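Local coordinates for protein myosin-17 (Arabidopsis thaliana, PDB 7KFL) that is a plant class XI motor that probably moves cargo along actin filaments, recognising that cargo through its C-terminal globular tail, at residues Val252-Ser257 with Arg300-Ala305. Sequence-based numbering, arbitrary orientation.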
loop_
_atom_site.group_PDB
_atom_site.type_symbol
_atom_site.label_atom_id
_atom_site.label_comp_id
_atom_site.label_asym_id
_atom_site.label_seq_id
_atom_site.Cartn_x
_atom_site.Cartn_y
_atom_site.Cartn_z
ATOM N N VAL A 252 2.440 -1.156 -12.891
ATOM C CA VAL A 252 2.500 -2.539 -13.449
ATOM C C VAL A 252 1.387 -2.707 -14.489
ATOM O O VAL A 252 1.699 -3.117 -15.617
ATOM C CB VAL A 252 2.392 -3.583 -12.319
ATOM C CG1 VAL A 252 2.066 -4.977 -12.835
ATOM C CG2 VAL A 252 3.657 -3.608 -11.477
ATOM N N GLN A 253 0.142 -2.402 -14.116
ATOM C CA GLN A 253 -1.066 -2.617 -14.959
ATOM C C GLN A 253 -0.936 -1.833 -16.273
ATOM O O GLN A 253 -1.240 -2.413 -17.333
ATOM C CB GLN A 253 -2.325 -2.208 -14.191
ATOM C CG GLN A 253 -2.650 -3.134 -13.028
ATOM C CD GLN A 253 -2.923 -4.541 -13.496
ATOM O OE1 GLN A 253 -3.685 -4.766 -14.434
ATOM N NE2 GLN A 253 -2.293 -5.507 -12.848
ATOM N N LEU A 254 -0.494 -0.573 -16.200
ATOM C CA LEU A 254 -0.400 0.346 -17.366
ATOM C C LEU A 254 0.806 -0.019 -18.234
ATOM O O LEU A 254 0.644 -0.066 -19.469
ATOM C CB LEU A 254 -0.301 1.793 -16.873
ATOM C CG LEU A 254 -1.541 2.336 -16.163
ATOM C CD1 LEU A 254 -1.303 3.761 -15.683
ATOM C CD2 LEU A 254 -2.766 2.272 -17.063
ATOM N N PHE A 255 1.972 -0.253 -17.624
ATOM C CA PHE A 255 3.228 -0.565 -18.354
ATOM C C PHE A 255 3.115 -1.930 -19.042
ATOM O O PHE A 255 3.636 -2.069 -20.159
ATOM C CB PHE A 255 4.447 -0.535 -17.431
ATOM C CG PHE A 255 5.742 -0.801 -18.155
ATOM C CD1 PHE A 255 6.367 0.203 -18.877
ATOM C CD2 PHE A 255 6.310 -2.064 -18.153
ATOM C CE1 PHE A 255 7.549 -0.046 -19.555
ATOM C CE2 PHE A 255 7.495 -2.309 -18.828
ATOM C CZ PHE A 255 8.110 -1.301 -19.531
ATOM N N ASN A 256 2.476 -2.908 -18.394
ATOM C CA ASN A 256 2.321 -4.281 -18.943
ATOM C C ASN A 256 1.421 -4.246 -20.185
ATOM O O ASN A 256 1.671 -5.049 -21.100
ATOM C CB ASN A 256 1.803 -5.269 -17.894
ATOM C CG ASN A 256 2.861 -5.690 -16.896
ATOM O OD1 ASN A 256 4.044 -5.400 -17.066
ATOM N ND2 ASN A 256 2.445 -6.380 -15.849
ATOM N N SER A 257 0.431 -3.348 -20.229
ATOM C CA SER A 257 -0.537 -3.220 -21.353
ATOM C C SER A 257 0.170 -2.656 -22.595
ATOM O O SER A 257 -0.241 -3.012 -23.721
ATOM C CB SER A 257 -1.743 -2.397 -20.961
ATOM O OG SER A 257 -1.400 -1.038 -20.747
ATOM N N ARG A 300 7.680 5.417 -12.513
ATOM C CA ARG A 300 8.871 5.799 -13.323
ATOM C C ARG A 300 8.913 4.993 -14.631
ATOM O O ARG A 300 9.357 5.566 -15.642
ATOM C CB ARG A 300 10.165 5.646 -12.512
ATOM C CG ARG A 300 10.443 4.240 -11.998
ATOM C CD ARG A 300 11.550 4.227 -10.956
ATOM N NE ARG A 300 11.655 2.936 -10.278
ATOM C CZ ARG A 300 12.751 2.178 -10.206
ATOM N NH1 ARG A 300 13.891 2.566 -10.759
ATOM N NH2 ARG A 300 12.705 1.025 -9.558
ATOM N N HIS A 301 8.468 3.729 -14.624
ATOM C CA HIS A 301 8.394 2.852 -15.828
ATOM C C HIS A 301 7.382 3.422 -16.828
ATOM O O HIS A 301 7.789 3.752 -17.958
ATOM C CB HIS A 301 8.004 1.410 -15.474
ATOM C CG HIS A 301 9.049 0.630 -14.748
ATOM N ND1 HIS A 301 9.917 -0.223 -15.403
ATOM C CD2 HIS A 301 9.346 0.539 -13.433
ATOM C CE1 HIS A 301 10.717 -0.792 -14.525
ATOM N NE2 HIS A 301 10.387 -0.340 -13.308
ATOM N N ILE A 302 6.109 3.506 -16.431
ATOM C CA ILE A 302 4.990 3.943 -17.321
ATOM C C ILE A 302 5.256 5.378 -17.792
ATOM O O ILE A 302 5.026 5.648 -18.982
ATOM C CB ILE A 302 3.607 3.783 -16.647
ATOM C CG1 ILE A 302 2.461 4.143 -17.600
ATOM C CG2 ILE A 302 3.507 4.578 -15.353
ATOM C CD1 ILE A 302 2.428 3.333 -18.876
ATOM N N ARG A 303 5.742 6.252 -16.903
ATOM C CA ARG A 303 6.069 7.671 -17.216
ATOM C C ARG A 303 7.064 7.724 -18.384
ATOM O O ARG A 303 6.784 8.444 -19.366
ATOM C CB ARG A 303 6.636 8.379 -15.980
ATOM C CG ARG A 303 5.583 8.747 -14.944
ATOM C CD ARG A 303 6.180 9.026 -13.577
ATOM N NE ARG A 303 7.176 10.088 -13.615
ATOM C CZ ARG A 303 8.020 10.380 -12.628
ATOM N NH1 ARG A 303 8.005 9.689 -11.499
ATOM N NH2 ARG A 303 8.884 11.368 -12.779
ATOM N N GLN A 304 8.165 6.976 -18.278
ATOM C CA GLN A 304 9.270 6.942 -19.275
ATOM C C GLN A 304 8.774 6.298 -20.576
ATOM O O GLN A 304 9.075 6.852 -21.651
ATOM C CB GLN A 304 10.480 6.203 -18.699
ATOM C CG GLN A 304 11.253 7.032 -17.681
ATOM C CD GLN A 304 12.342 6.255 -16.982
ATOM O OE1 GLN A 304 12.913 5.313 -17.527
ATOM N NE2 GLN A 304 12.652 6.657 -15.759
ATOM N N ALA A 305 8.044 5.181 -20.476
ATOM C CA ALA A 305 7.433 4.450 -21.613
ATOM C C ALA A 305 6.486 5.378 -22.385
ATOM O O ALA A 305 6.548 5.389 -23.626
ATOM C CB ALA A 305 6.707 3.227 -21.113
#
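The helical segments 252-257 and 300-305 run in broadly the same direction, their axes 8.7 Å apart at closest approach and crossing at 38°, and Phe255 faces Ile302 where the two backbones come nearest. Phe255 leads the contact. Its ring extends across to helix 300-309 because chi1 (-178°) sets CG opposite the backbone N, and it rests against the turn between His301 and Ala305. One face receives His301 CB, which stands 3.9 Å above the ring plane and toward the rim, while the methyl of Ala305 meets the ring edge, CB lying 3.7 Å from Phe255 CE1. A small residue suits that place, because it lets the edge of the ring approach the helix closely. Beyond its CB, His301 leads away from segment 252-257, yet its imidazole still turns an edge toward the phenyl face in a T-shaped pair, with centroids 5.5 Å apart and planes at 64°. An alanine at Phe255 would remove the ring, and would probably leave His301 without its aromatic partner and open a gap beside the Ala305 methyl. Ile302 makes the reciprocal reach: its longer branch runs alongside Leu254, where CG1 lies 3.7 Å from Leu254 CB, and CD1 ends against the Leu254-Phe255 backbone, 3.8 Å from Phe255 N. An aliphatic residue suits this buried place, since Ile302 also touches Val273 and Leu277 of helix 267-287, so three helices share one apolar seam. Leu378, from a loop late in the chain, also touches Phe255, while the Ile302 amide is hydrogen-bonded by Asn251 OD1. This is helix-helix packing in the hydrophobic core of the DIL region, joining helix 236-260 to helix 300-309 within the largely helical cargo-binding globular tail of a class XI myosin.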